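Local coordinates for glutamate--cysteine ligase GshA (Methylobacillus flagellatus KT, PDB 3K1T), which probably acts as a ligase that joins glutamate to cysteine, the first step of glutathione synthesis, at residues A[84-90]-A[349-353]; A[43-49]-A[61-66]; A[80-85]-A[121-125]; A[98-104]-A[173-179]; A[214-218]-A[411-415]. One frame throughout, in Å; residues are numbered along the deposited sequence. Where two conformers were deposited one is given.

Contact 1 of 5, residues A[84-90]-A[349-353]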
# COMPACT_ATOMS: atom_id res chain seq x y z
N ALA A 84 -6.10 -2.98 0.16
CA ALA A 84 -7.51 -3.22 -0.18
C ALA A 84 -7.94 -2.26 -1.29
O ALA A 84 -8.64 -2.65 -2.21
CB ALA A 84 -8.42 -3.03 1.04
N MSE A 85 -7.50 -1.01 -1.24
CA MSE A 85 -7.77 -0.07 -2.35
C MSE A 85 -7.20 -0.51 -3.69
O MSE A 85 -7.87 -0.41 -4.72
CB MSE A 85 -7.30 1.35 -2.05
CG MSE A 85 -8.17 2.01 -1.05
SE MSE A 85 -7.42 3.78 -0.57
CE MSE A 85 -9.15 4.64 -0.11
N VAL A 86 -5.98 -1.01 -3.68
CA VAL A 86 -5.39 -1.61 -4.90
C VAL A 86 -6.25 -2.77 -5.41
O VAL A 86 -6.55 -2.85 -6.59
CB VAL A 86 -3.93 -2.09 -4.61
CG1 VAL A 86 -3.35 -2.87 -5.83
CG2 VAL A 86 -3.04 -0.87 -4.27
N ALA A 87 -6.64 -3.68 -4.51
CA ALA A 87 -7.50 -4.81 -4.88
C ALA A 87 -8.81 -4.33 -5.51
O ALA A 87 -9.21 -4.83 -6.56
CB ALA A 87 -7.80 -5.71 -3.65
N VAL A 88 -9.48 -3.37 -4.88
CA VAL A 88 -10.68 -2.77 -5.47
C VAL A 88 -10.43 -2.23 -6.88
O VAL A 88 -11.23 -2.47 -7.80
CB VAL A 88 -11.24 -1.68 -4.56
CG1 VAL A 88 -12.33 -0.81 -5.30
CG2 VAL A 88 -11.76 -2.31 -3.25
N GLU A 89 -9.35 -1.48 -7.07
CA GLU A 89 -9.02 -0.92 -8.38
C GLU A 89 -8.73 -1.96 -9.46
O GLU A 89 -8.96 -1.68 -10.63
CB GLU A 89 -7.82 0.02 -8.29
CG GLU A 89 -8.08 1.28 -7.51
CD GLU A 89 -6.80 2.07 -7.23
OE1 GLU A 89 -5.82 1.89 -7.99
OE2 GLU A 89 -6.79 2.86 -6.25
N LYS A 90 -8.22 -3.14 -9.09
CA LYS A 90 -7.90 -4.20 -10.06
C LYS A 90 -9.09 -5.11 -10.32
O LYS A 90 -9.30 -5.54 -11.45
CB LYS A 90 -6.74 -5.08 -9.58
CG LYS A 90 -5.41 -4.36 -9.68
CD LYS A 90 -4.26 -5.19 -9.23
CE LYS A 90 -3.01 -4.32 -9.26
NZ LYS A 90 -1.89 -4.99 -8.63
N MSE A 349 -3.52 -8.97 0.52
CA MSE A 349 -4.59 -8.37 -0.27
C MSE A 349 -4.00 -7.93 -1.60
O MSE A 349 -2.87 -7.40 -1.64
CB MSE A 349 -5.25 -7.22 0.51
CG MSE A 349 -5.79 -7.71 1.83
SE MSE A 349 -6.94 -6.35 2.71
CE MSE A 349 -8.52 -6.81 1.71
N ASP A 350 -4.69 -8.23 -2.69
CA ASP A 350 -4.06 -8.20 -4.02
C ASP A 350 -2.76 -9.02 -3.88
O ASP A 350 -2.77 -10.06 -3.17
CB ASP A 350 -3.84 -6.77 -4.55
CG ASP A 350 -3.35 -6.74 -6.00
OD1 ASP A 350 -4.00 -7.36 -6.83
OD2 ASP A 350 -2.32 -6.16 -6.32
N HIS A 351 -1.64 -8.60 -4.46
CA HIS A 351 -0.41 -9.42 -4.32
C HIS A 351 0.54 -8.87 -3.24
O HIS A 351 1.75 -9.12 -3.29
CB HIS A 351 0.30 -9.58 -5.66
CG HIS A 351 0.63 -8.29 -6.36
ND1 HIS A 351 0.00 -7.89 -7.53
CD2 HIS A 351 1.54 -7.32 -6.07
CE1 HIS A 351 0.52 -6.73 -7.93
NE2 HIS A 351 1.45 -6.37 -7.07
N PHE A 352 0.02 -8.13 -2.26
CA PHE A 352 0.83 -7.50 -1.22
C PHE A 352 0.64 -8.19 0.11
O PHE A 352 -0.50 -8.48 0.53
CB PHE A 352 0.47 -6.02 -1.10
CG PHE A 352 0.82 -5.23 -2.32
CD1 PHE A 352 2.17 -5.09 -2.69
CD2 PHE A 352 -0.13 -4.71 -3.11
CE1 PHE A 352 2.51 -4.37 -3.83
CE2 PHE A 352 0.21 -4.02 -4.29
CZ PHE A 352 1.53 -3.88 -4.65
N VAL A 353 1.75 -8.44 0.79
CA VAL A 353 1.69 -8.96 2.16
C VAL A 353 1.33 -7.84 3.13
O VAL A 353 2.02 -6.82 3.19
CB VAL A 353 3.02 -9.61 2.57
CG1 VAL A 353 2.94 -10.10 4.02
CG2 VAL A 353 3.43 -10.74 1.55
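Val86 meets the Phe352 ring at its edge, close to the ring plane, with CG1 4.0 Å from CE2, and one face of the same ring carries His351 CD2 near its rim. Asp350 OD2 lies over one face of the His351 imidazole. Lys90 comes at this ring obliquely, NZ standing 3.1 Å from CE1, and Trp37 stacks on it. A salt bridge fixes the lysine tip: NZ donates to Asp350 OD2 at 2.6 Å, on the syn side and 27° out of the carboxylate plane. The extended lysine chain crosses the carboxylate at about a right angle, its CD 3.2 Å from Asp350 OD1. With CG trans to its own nitrogen (chi1 -172°), Asp350 projects its carboxylate at the helix, where Val86 CG1 lies 3.5 Å from OD2. Farther along, Ala84 CB packs 3.8 Å from CE of selenomethionine Met349. Met349 to Phe352 form a type II' turn, closed by Phe352 N to Met349 O at 3.0 Å. Helix 77-91 lies against the tip of the hairpin of strands 340-349 and 352-361, at the dimer interface: His351 NE2 bonds Glu89 of the second subunit, and Val86 packs on Val86 of that subunit.

Contact 2 of 5, residues A[43-49]-A[61-66]. With SO4 (sulfate ion), chain B.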
# COMPACT_ATOMS: atom_id res chain seq x y z
N PRO A 43 -5.65 -12.84 -6.30
CA PRO A 43 -6.97 -12.78 -5.69
C PRO A 43 -7.15 -11.46 -4.92
O PRO A 43 -6.16 -10.80 -4.57
CB PRO A 43 -6.97 -13.94 -4.66
CG PRO A 43 -5.79 -14.74 -4.97
CD PRO A 43 -4.82 -13.88 -5.67
N PHE A 44 -8.40 -11.15 -4.58
CA PHE A 44 -8.73 -9.97 -3.77
C PHE A 44 -8.01 -10.04 -2.41
O PHE A 44 -7.44 -9.06 -1.94
CB PHE A 44 -10.28 -9.88 -3.59
CG PHE A 44 -10.73 -8.62 -2.92
CD1 PHE A 44 -11.03 -7.49 -3.68
CD2 PHE A 44 -10.85 -8.54 -1.54
CE1 PHE A 44 -11.40 -6.31 -3.09
CE2 PHE A 44 -11.24 -7.35 -0.93
CZ PHE A 44 -11.51 -6.23 -1.71
N TYR A 45 -8.10 -11.23 -1.77
CA TYR A 45 -7.47 -11.49 -0.50
C TYR A 45 -7.15 -12.98 -0.33
O TYR A 45 -7.67 -13.83 -1.06
CB TYR A 45 -8.25 -10.91 0.69
CG TYR A 45 -9.67 -11.40 0.97
CD1 TYR A 45 -10.28 -12.45 0.26
CD2 TYR A 45 -10.42 -10.76 1.96
CE1 TYR A 45 -11.62 -12.84 0.54
CE2 TYR A 45 -11.72 -11.15 2.26
CZ TYR A 45 -12.32 -12.20 1.56
OH TYR A 45 -13.62 -12.56 1.91
N ALA A 46 -6.27 -13.28 0.63
CA ALA A 46 -5.85 -14.65 0.88
C ALA A 46 -5.03 -14.74 2.15
O ALA A 46 -4.40 -13.76 2.58
CB ALA A 46 -5.01 -15.17 -0.32
N SER A 47 -4.99 -15.94 2.72
CA SER A 47 -4.04 -16.23 3.79
C SER A 47 -3.34 -17.54 3.52
O SER A 47 -3.93 -18.48 2.92
CB SER A 47 -4.71 -16.25 5.17
OG SER A 47 -5.62 -17.31 5.29
N VAL A 48 -2.06 -17.62 3.92
CA VAL A 48 -1.30 -18.83 3.73
C VAL A 48 -0.64 -19.22 5.05
O VAL A 48 0.04 -18.39 5.66
CB VAL A 48 -0.21 -18.67 2.61
CG1 VAL A 48 0.70 -19.90 2.54
CG2 VAL A 48 -0.87 -18.40 1.25
N ASP A 49 -0.88 -20.46 5.47
CA ASP A 49 -0.26 -21.07 6.64
C ASP A 49 1.09 -21.65 6.23
O ASP A 49 1.15 -22.43 5.26
CB ASP A 49 -1.08 -22.25 7.18
CG ASP A 49 -2.44 -21.86 7.76
OD1 ASP A 49 -2.83 -20.68 7.71
OD2 ASP A 49 -3.14 -22.77 8.29
N ASP A 61 -1.32 -24.63 3.89
CA ASP A 61 -2.73 -24.32 3.58
C ASP A 61 -2.83 -22.94 2.92
O ASP A 61 -2.12 -21.98 3.34
CB ASP A 61 -3.59 -24.29 4.87
CG ASP A 61 -5.08 -23.95 4.59
OD1 ASP A 61 -5.76 -24.90 4.21
OD2 ASP A 61 -5.53 -22.75 4.75
N THR A 62 -3.68 -22.84 1.92
CA THR A 62 -3.98 -21.57 1.26
C THR A 62 -5.49 -21.36 1.38
O THR A 62 -6.29 -22.27 1.02
CB THR A 62 -3.58 -21.57 -0.20
OG1 THR A 62 -2.16 -21.82 -0.28
CG2 THR A 62 -3.87 -20.20 -0.88
N ASN A 63 -5.88 -20.21 1.91
CA ASN A 63 -7.29 -19.91 2.11
C ASN A 63 -7.65 -18.64 1.32
O ASN A 63 -7.14 -17.57 1.58
CB ASN A 63 -7.53 -19.75 3.60
CG ASN A 63 -9.03 -19.56 3.97
OD1 ASN A 63 -9.92 -19.56 3.12
ND2 ASN A 63 -9.27 -19.37 5.27
N LEU A 64 -8.55 -18.76 0.36
CA LEU A 64 -9.02 -17.59 -0.41
C LEU A 64 -10.20 -16.86 0.22
O LEU A 64 -10.75 -15.91 -0.37
CB LEU A 64 -9.39 -18.03 -1.83
CG LEU A 64 -8.26 -18.60 -2.66
CD1 LEU A 64 -8.79 -19.04 -4.02
CD2 LEU A 64 -7.12 -17.61 -2.79
N PHE A 65 -10.56 -17.28 1.44
CA PHE A 65 -11.62 -16.69 2.25
C PHE A 65 -11.17 -16.48 3.71
O PHE A 65 -11.73 -17.05 4.65
CB PHE A 65 -12.88 -17.59 2.19
CG PHE A 65 -13.12 -18.19 0.84
CD1 PHE A 65 -12.47 -19.38 0.47
CD2 PHE A 65 -14.00 -17.60 -0.06
CE1 PHE A 65 -12.68 -19.96 -0.77
CE2 PHE A 65 -14.23 -18.16 -1.32
CZ PHE A 65 -13.56 -19.33 -1.68
N PRO A 66 -10.11 -15.67 3.91
CA PRO A 66 -9.51 -15.60 5.25
C PRO A 66 -10.48 -15.09 6.30
O PRO A 66 -11.24 -14.15 6.03
CB PRO A 66 -8.30 -14.64 5.06
CG PRO A 66 -8.38 -14.13 3.69
CD PRO A 66 -9.39 -14.86 2.91
S SO4 B . -7.56 -18.10 8.20
O1 SO4 B . -7.05 -18.16 9.55
O2 SO4 B . -6.89 -16.93 7.74
O3 SO4 B . -7.16 -19.25 7.42
O4 SO4 B . -9.03 -17.94 8.20
O HOH W 1 -9.84 -14.58 -2.52
O HOH W 2 -4.57 -20.11 5.65
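Ser47 and Asn63 are a hydrogen-bonded pair in the beta hairpin of strands 45-52 and 57-63, whose short segments run at 164°. Ser47 N reaches Asn63 O at 2.9 Å, and Asn63 N returns to Ser47 O at 2.8 Å. On the sheet face these two side chains share, Ser47 OG donates to sulfate O2 at 2.8 Å, and Asn63, with CG anti to N (chi1 -175°), donates from ND2 to O3 at 3.0 Å. The ion, probably from the crystallisation liquor, is also bound by Gly67 N and Arg359. Asn63 OD1 accepts from Phe65 N in an Asx turn. Pro66 CD makes a CH-pi contact over one Tyr45 face, 3.8 Å from the ring centroid and 17° off the normal; Phe44 CD2 lies over the opposite face. Water 1 donates to both Tyr45 O and Leu64 O. Tyr45 OH bonds Leu176 O of strand 173-177, strand 340-349 pairs with the other edge of strand 45-52, and helix 398-421 covers Ala46 and Val48.

Contact 3 of 5, residues A[80-85]-A[121-125]. With SO4 (sulfate ion), chain D.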
# COMPACT_ATOMS: atom_id res chain seq x y z
N CYS A 80 -3.04 -2.23 5.28
CA CYS A 80 -4.19 -3.04 4.82
C CYS A 80 -5.16 -2.28 3.99
O CYS A 80 -5.66 -2.78 2.96
CB CYS A 80 -4.99 -3.62 5.99
SG CYS A 80 -4.20 -4.87 6.86
N ILE A 81 -5.48 -1.07 4.42
CA ILE A 81 -6.41 -0.21 3.70
C ILE A 81 -5.88 0.10 2.29
O ILE A 81 -6.64 0.03 1.29
CB ILE A 81 -6.74 1.09 4.50
CG1 ILE A 81 -7.45 0.72 5.80
CG2 ILE A 81 -7.51 2.14 3.60
CD1 ILE A 81 -7.49 1.84 6.87
N GLN A 82 -4.59 0.45 2.21
CA GLN A 82 -4.01 0.77 0.92
C GLN A 82 -4.04 -0.45 -0.02
O GLN A 82 -4.42 -0.34 -1.20
CB GLN A 82 -2.57 1.27 1.12
CG GLN A 82 -1.93 1.80 -0.15
CD GLN A 82 -0.51 2.27 0.12
OE1 GLN A 82 -0.29 3.41 0.52
NE2 GLN A 82 0.43 1.41 -0.09
N ALA A 83 -3.69 -1.62 0.51
CA ALA A 83 -3.71 -2.83 -0.30
C ALA A 83 -5.14 -3.17 -0.73
O ALA A 83 -5.38 -3.63 -1.83
CB ALA A 83 -3.06 -4.00 0.49
N ALA A 84 -6.10 -2.98 0.16
CA ALA A 84 -7.51 -3.22 -0.18
C ALA A 84 -7.94 -2.26 -1.29
O ALA A 84 -8.64 -2.65 -2.21
CB ALA A 84 -8.42 -3.03 1.04
N MSE A 85 -7.50 -1.01 -1.24
CA MSE A 85 -7.77 -0.07 -2.35
C MSE A 85 -7.20 -0.51 -3.69
O MSE A 85 -7.87 -0.41 -4.72
CB MSE A 85 -7.30 1.35 -2.05
CG MSE A 85 -8.17 2.01 -1.05
SE MSE A 85 -7.42 3.78 -0.57
CE MSE A 85 -9.15 4.64 -0.11
N ILE A 121 -12.07 -2.47 7.27
CA ILE A 121 -11.05 -2.26 6.21
C ILE A 121 -11.68 -1.85 4.89
O ILE A 121 -11.23 -0.91 4.23
CB ILE A 121 -10.17 -3.52 6.01
CG1 ILE A 121 -9.29 -3.78 7.23
CG2 ILE A 121 -9.29 -3.42 4.70
CD1 ILE A 121 -8.85 -5.28 7.33
N LEU A 122 -12.75 -2.55 4.50
CA LEU A 122 -13.40 -2.31 3.21
C LEU A 122 -14.08 -0.93 3.17
O LEU A 122 -14.06 -0.27 2.14
CB LEU A 122 -14.41 -3.42 2.92
CG LEU A 122 -13.83 -4.84 2.76
CD1 LEU A 122 -14.96 -5.89 2.81
CD2 LEU A 122 -13.02 -4.99 1.50
N ARG A 123 -14.66 -0.49 4.29
CA ARG A 123 -15.24 0.85 4.40
C ARG A 123 -14.16 1.94 4.32
O ARG A 123 -14.36 2.99 3.67
CB ARG A 123 -16.05 1.02 5.70
CG ARG A 123 -17.39 0.22 5.62
CD ARG A 123 -18.22 0.36 6.88
NE ARG A 123 -19.47 -0.38 6.70
CZ ARG A 123 -20.17 -0.99 7.65
NH1 ARG A 123 -19.77 -0.95 8.91
NH2 ARG A 123 -21.30 -1.63 7.33
N GLN A 124 -13.06 1.71 5.02
CA GLN A 124 -11.90 2.64 4.95
C GLN A 124 -11.30 2.71 3.53
O GLN A 124 -10.75 3.73 3.15
CB GLN A 124 -10.83 2.30 5.97
CG GLN A 124 -11.28 2.37 7.46
CD GLN A 124 -11.27 3.75 8.04
OE1 GLN A 124 -12.13 4.56 7.75
NE2 GLN A 124 -10.27 4.02 8.84
N ALA A 125 -11.49 1.65 2.75
CA ALA A 125 -11.10 1.65 1.35
C ALA A 125 -12.08 2.40 0.47
O ALA A 125 -11.85 2.55 -0.72
CB ALA A 125 -10.86 0.17 0.82
S SO4 D . -16.78 0.59 10.53
O1 SO4 D . -16.34 0.32 11.87
O2 SO4 D . -15.81 1.35 9.72
O3 SO4 D . -16.90 -0.77 10.02
O4 SO4 D . -18.11 1.17 10.34
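Ile81 reaches across to Gln124 with its whole branched end: CD1 sits 3.5 Å from Gln124 CB, and CG2 lies 3.6 Å from Gln124 O. The nearly straight chi2 of Ile81 (164°) carries CD1 out to the aliphatic start of the glutamine. Next along the helix, Ala84 CB touches two side chains, Ile121 CG2 at 3.8 Å and Ala125 CB at 4.0 Å. Met85 closes the row, its CG 3.8 Å from Ala125 CB and its CE 3.5 Å from Ala125 O. Shortening Ile81 to an alanine would probably leave Gln124 CB and O without their methyl neighbours and open a gap between the helices. The helix pair belongs to an alpha/beta layer: helix 109-124 is the connection of a beta-alpha-beta crossover from strand 97-102 to the parallel strand 128-133, and helix 77-91 precedes the first of these strands. Around this shell, Ile121 also rests on Phe69 and Leu122 on Phe44, while Met349 lies against Ala83. The second subunit adds partners: its Thr388 packs on both Ile81 and Gln124, and its Arg34 NH1 bonds Ala125 O. Outermost, the extended Arg123 points NH1 at a sulfate, probably from the crystallisation liquor, with O4 at 3.0 Å, and the same ion is held by His120 ND1.

Contact 4 of 5, residues A[98-104]-A[173-179]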
# COMPACT_ATOMS: atom_id res chain seq x y z
N LEU A 98 -20.48 -2.85 -1.94
CA LEU A 98 -20.05 -4.23 -1.88
C LEU A 98 -20.90 -5.00 -0.90
O LEU A 98 -21.07 -4.56 0.26
CB LEU A 98 -18.58 -4.27 -1.45
CG LEU A 98 -17.87 -5.60 -1.55
CD1 LEU A 98 -17.74 -6.10 -2.99
CD2 LEU A 98 -16.43 -5.44 -0.90
N LEU A 99 -21.47 -6.12 -1.35
CA LEU A 99 -22.19 -7.03 -0.48
C LEU A 99 -21.20 -8.08 -0.01
O LEU A 99 -20.56 -8.74 -0.84
CB LEU A 99 -23.35 -7.72 -1.26
CG LEU A 99 -24.26 -8.67 -0.47
CD1 LEU A 99 -25.13 -7.88 0.51
CD2 LEU A 99 -25.16 -9.52 -1.41
N LEU A 100 -21.08 -8.22 1.30
CA LEU A 100 -20.19 -9.19 1.93
C LEU A 100 -21.02 -10.37 2.44
O LEU A 100 -21.89 -10.20 3.30
CB LEU A 100 -19.40 -8.57 3.08
CG LEU A 100 -18.42 -9.48 3.87
CD1 LEU A 100 -17.24 -9.94 3.00
CD2 LEU A 100 -17.91 -8.75 5.15
N ILE A 101 -20.76 -11.56 1.92
CA ILE A 101 -21.42 -12.78 2.40
C ILE A 101 -20.50 -13.56 3.38
O ILE A 101 -19.47 -14.06 2.99
CB ILE A 101 -21.85 -13.71 1.22
CG1 ILE A 101 -22.77 -12.91 0.25
CG2 ILE A 101 -22.54 -14.97 1.76
CD1 ILE A 101 -23.31 -13.68 -0.92
N PRO A 102 -20.89 -13.66 4.65
CA PRO A 102 -20.09 -14.33 5.67
C PRO A 102 -20.34 -15.83 5.70
O PRO A 102 -21.31 -16.30 5.09
CB PRO A 102 -20.57 -13.68 6.95
CG PRO A 102 -22.03 -13.45 6.68
CD PRO A 102 -22.14 -13.13 5.21
N GLU A 103 -19.47 -16.56 6.39
CA GLU A 103 -19.75 -17.95 6.75
C GLU A 103 -21.10 -17.96 7.50
O GLU A 103 -21.53 -16.93 8.06
CB GLU A 103 -18.65 -18.52 7.64
CG GLU A 103 -17.33 -18.91 6.94
CD GLU A 103 -17.49 -20.12 5.97
OE1 GLU A 103 -18.53 -20.83 6.04
OE2 GLU A 103 -16.57 -20.35 5.13
N ASN A 104 -21.81 -19.09 7.46
CA ASN A 104 -23.12 -19.20 8.12
C ASN A 104 -23.08 -19.15 9.67
O ASN A 104 -24.13 -19.02 10.32
CB ASN A 104 -23.89 -20.44 7.62
CG ASN A 104 -24.45 -20.28 6.19
OD1 ASN A 104 -24.35 -19.22 5.57
ND2 ASN A 104 -25.09 -21.34 5.69
N ALA A 173 -20.78 -5.71 -6.81
CA ALA A 173 -20.09 -6.96 -6.69
C ALA A 173 -20.37 -7.59 -5.33
O ALA A 173 -20.87 -6.93 -4.42
CB ALA A 173 -18.58 -6.73 -6.87
N ILE A 174 -19.99 -8.85 -5.21
CA ILE A 174 -20.26 -9.65 -4.02
C ILE A 174 -18.96 -10.28 -3.56
O ILE A 174 -18.35 -11.04 -4.31
CB ILE A 174 -21.27 -10.76 -4.34
CG1 ILE A 174 -22.59 -10.14 -4.83
CG2 ILE A 174 -21.50 -11.70 -3.13
CD1 ILE A 174 -23.47 -11.14 -5.59
N LEU A 175 -18.54 -9.99 -2.33
CA LEU A 175 -17.34 -10.57 -1.76
C LEU A 175 -17.70 -11.73 -0.87
O LEU A 175 -18.46 -11.58 0.09
CB LEU A 175 -16.53 -9.52 -0.97
CG LEU A 175 -15.24 -10.00 -0.31
CD1 LEU A 175 -14.22 -10.47 -1.37
CD2 LEU A 175 -14.59 -8.90 0.60
N LEU A 176 -17.20 -12.90 -1.22
CA LEU A 176 -17.36 -14.08 -0.39
C LEU A 176 -16.35 -14.14 0.75
O LEU A 176 -15.14 -14.16 0.52
CB LEU A 176 -17.22 -15.35 -1.23
CG LEU A 176 -18.19 -15.50 -2.38
CD1 LEU A 176 -17.73 -16.66 -3.30
CD2 LEU A 176 -19.63 -15.71 -1.82
N ASN A 177 -16.85 -14.21 1.98
CA ASN A 177 -16.04 -14.61 3.14
C ASN A 177 -16.54 -15.97 3.66
O ASN A 177 -16.41 -16.29 4.83
CB ASN A 177 -16.05 -13.54 4.22
CG ASN A 177 -14.93 -13.70 5.22
OD1 ASN A 177 -15.17 -13.93 6.42
ND2 ASN A 177 -13.69 -13.60 4.73
N ASN A 178 -17.11 -16.75 2.74
CA ASN A 178 -17.74 -18.07 2.98
C ASN A 178 -17.14 -18.95 1.87
O ASN A 178 -17.26 -18.61 0.68
CB ASN A 178 -19.24 -17.91 2.81
CG ASN A 178 -20.02 -19.20 3.01
OD1 ASN A 178 -19.58 -20.29 2.59
ND2 ASN A 178 -21.18 -19.09 3.66
N ASP A 179 -16.45 -20.03 2.23
CA ASP A 179 -15.71 -20.78 1.23
C ASP A 179 -16.60 -21.69 0.36
O ASP A 179 -16.11 -22.28 -0.61
CB ASP A 179 -14.54 -21.56 1.86
CG ASP A 179 -14.96 -22.73 2.71
OD1 ASP A 179 -16.14 -23.15 2.68
OD2 ASP A 179 -14.09 -23.21 3.43
O HOH W 3 -18.55 -22.92 4.30
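Strands 98-102 and 173-177 run parallel, their axes 4.7 Å apart and 24° askew, with a bond ladder that includes Leu175 N to Leu99 O at 2.8 Å and Ile101 N to Leu175 O at 2.9 Å. They lie in the parallel core of a mixed sheet, where strand 97-102 sits between 128-133 and 173-177. On one face Leu98 CD2 packs 4.1 Å from Leu175 CB, beneath helix 109-124, whose Leu122 touches Leu175. On the other face Ile101 CD1 presses on Ile174 CG2 at 3.5 Å, tighter than usual for two carbons, and Leu164 of strand 163-166 touches both residues. Past the ladder, side chains bond to backbone. Asn178 ND2 donates to Pro102 O at 3.1 Å, with the acceptor close to the amide plane. The carboxylate of Glu103 stacks on this amide, whose OD1 accepts from Leu180 N, their planes 29° apart. Bent at chi2, Glu103 reaches across to the end of the partner strand, where Asp179 N meets OE2 at 2.9 Å from 45° above the carboxylate plane.

Contact 5 of 5, residues A[214-218]-A[411-415]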
# COMPACT_ATOMS: atom_id res chain seq x y z
N ALA A 214 -0.11 -27.26 -8.93
CA ALA A 214 0.11 -25.87 -9.32
C ALA A 214 1.29 -25.28 -8.52
O ALA A 214 2.14 -24.61 -9.08
CB ALA A 214 -1.18 -24.99 -9.13
N TYR A 215 1.38 -25.60 -7.23
CA TYR A 215 2.50 -25.14 -6.41
C TYR A 215 3.82 -25.80 -6.87
O TYR A 215 4.83 -25.12 -7.00
CB TYR A 215 2.22 -25.36 -4.92
CG TYR A 215 3.31 -24.78 -4.04
CD1 TYR A 215 3.50 -23.40 -3.97
CD2 TYR A 215 4.13 -25.59 -3.29
CE1 TYR A 215 4.51 -22.85 -3.18
CE2 TYR A 215 5.15 -25.06 -2.48
CZ TYR A 215 5.32 -23.68 -2.42
OH TYR A 215 6.33 -23.15 -1.65
N ASP A 216 3.81 -27.10 -7.22
CA ASP A 216 4.96 -27.72 -7.85
C ASP A 216 5.48 -26.93 -9.05
O ASP A 216 6.68 -26.69 -9.17
CB ASP A 216 4.66 -29.14 -8.36
CG ASP A 216 4.58 -30.19 -7.28
OD1 ASP A 216 4.85 -29.93 -6.09
OD2 ASP A 216 4.30 -31.37 -7.68
N ARG A 217 4.58 -26.54 -9.95
CA ARG A 217 4.96 -25.79 -11.14
C ARG A 217 5.58 -24.43 -10.79
O ARG A 217 6.55 -24.03 -11.38
CB ARG A 217 3.73 -25.53 -12.03
CG ARG A 217 3.24 -26.79 -12.75
CD ARG A 217 1.76 -26.66 -13.12
NE ARG A 217 1.50 -25.57 -14.08
CZ ARG A 217 0.30 -24.99 -14.24
NH1 ARG A 217 -0.73 -25.35 -13.47
NH2 ARG A 217 0.15 -24.01 -15.14
N VAL A 218 5.01 -23.73 -9.82
CA VAL A 218 5.59 -22.44 -9.36
C VAL A 218 7.02 -22.65 -8.79
O VAL A 218 7.96 -21.93 -9.16
CB VAL A 218 4.69 -21.73 -8.32
CG1 VAL A 218 5.47 -20.59 -7.58
CG2 VAL A 218 3.40 -21.18 -9.00
N LEU A 411 4.49 -17.19 -3.22
CA LEU A 411 4.57 -18.35 -4.13
C LEU A 411 3.29 -19.17 -4.04
O LEU A 411 2.74 -19.59 -5.07
CB LEU A 411 5.79 -19.23 -3.82
CG LEU A 411 7.17 -18.60 -4.00
CD1 LEU A 411 8.26 -19.62 -3.48
CD2 LEU A 411 7.41 -18.26 -5.46
N ALA A 412 2.82 -19.41 -2.82
CA ALA A 412 1.56 -20.15 -2.61
C ALA A 412 0.35 -19.36 -3.19
O ALA A 412 -0.56 -19.94 -3.77
CB ALA A 412 1.35 -20.47 -1.12
N LEU A 413 0.35 -18.04 -3.01
CA LEU A 413 -0.68 -17.19 -3.64
C LEU A 413 -0.70 -17.30 -5.15
O LEU A 413 -1.78 -17.44 -5.77
CB LEU A 413 -0.47 -15.72 -3.23
CG LEU A 413 -1.57 -14.75 -3.66
CD1 LEU A 413 -2.77 -14.98 -2.75
CD2 LEU A 413 -1.10 -13.27 -3.59
N LEU A 414 0.47 -17.25 -5.77
CA LEU A 414 0.58 -17.38 -7.21
C LEU A 414 0.05 -18.74 -7.69
O LEU A 414 -0.74 -18.83 -8.67
CB LEU A 414 2.06 -17.21 -7.63
CG LEU A 414 2.39 -17.37 -9.11
CD1 LEU A 414 1.54 -16.39 -9.97
CD2 LEU A 414 3.90 -17.15 -9.35
N ALA A 415 0.41 -19.79 -6.97
CA ALA A 415 -0.07 -21.10 -7.31
C ALA A 415 -1.60 -21.19 -7.26
O ALA A 415 -2.22 -21.78 -8.17
CB ALA A 415 0.58 -22.19 -6.38
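Val218 and Leu411 supply the aliphatic packing at this helix crossing, CG1 of the valine lying 3.7 Å from CD2 of the leucine. The other branch, Val218 CG2, is 3.9 Å from Leu414 CG and also rests on the Ala415 backbone. Close backbone approach is the second kind of contact: Ala415 CB sits 3.5 Å from Tyr215 CA, and Ala214 CB lies 3.5 Å from Ala415 O. These small residues accompany a separation of 8.6 Å and an angle of 124° between the axes of the short segments 214-218 and 411-415. Third, Tyr215 turns its ring edge to the other helix, CE1 standing 3.9 Å from Leu411 CB with Ala415 CB also near the ring plane. Its chi1 of -174°, CG opposite the backbone N, lays the ring alongside helix 398-421, where Val408 also touches it, as does Pro59 of strand 57-63. A valine in place of Tyr215 would probably leave a gap beside Leu411 and Ala412 and the carbonyl oxygen of Leu233 without the hydroxyl that bonds it. Between the segments all side-chain pairing is apolar, the tyrosine hydroxyl and Arg217 finding polar partners beyond them, which is consistent with a crossing set by the fit of carbon surfaces.

How the contacts relate
Contact 2 lies about 5 Å, centre to centre, from the middle of the chain, closes along the chain before the others open, and touches all of them. Its residues 43-49 pair with strand 340-349 in the antiparallel sheet whose 349-353 turn enters contact 1. Contacts 1 and 3 alternate their segments, share helix 77-91, have centres about 8 Å apart, and both meet the second subunit. Contact 4, nested inside the loop closed by contact 1, lies in the mixed sheet; Leu122 of contact 3 packs on its Leu175. Contacts 4 and 5 have centres about 25 Å apart, but Leu413 reaches contacts 1 and 2. The hairpin, part of the antiparallel sheet, thus touches the mixed sheet, the C-terminal helix and the dimer-facing helices.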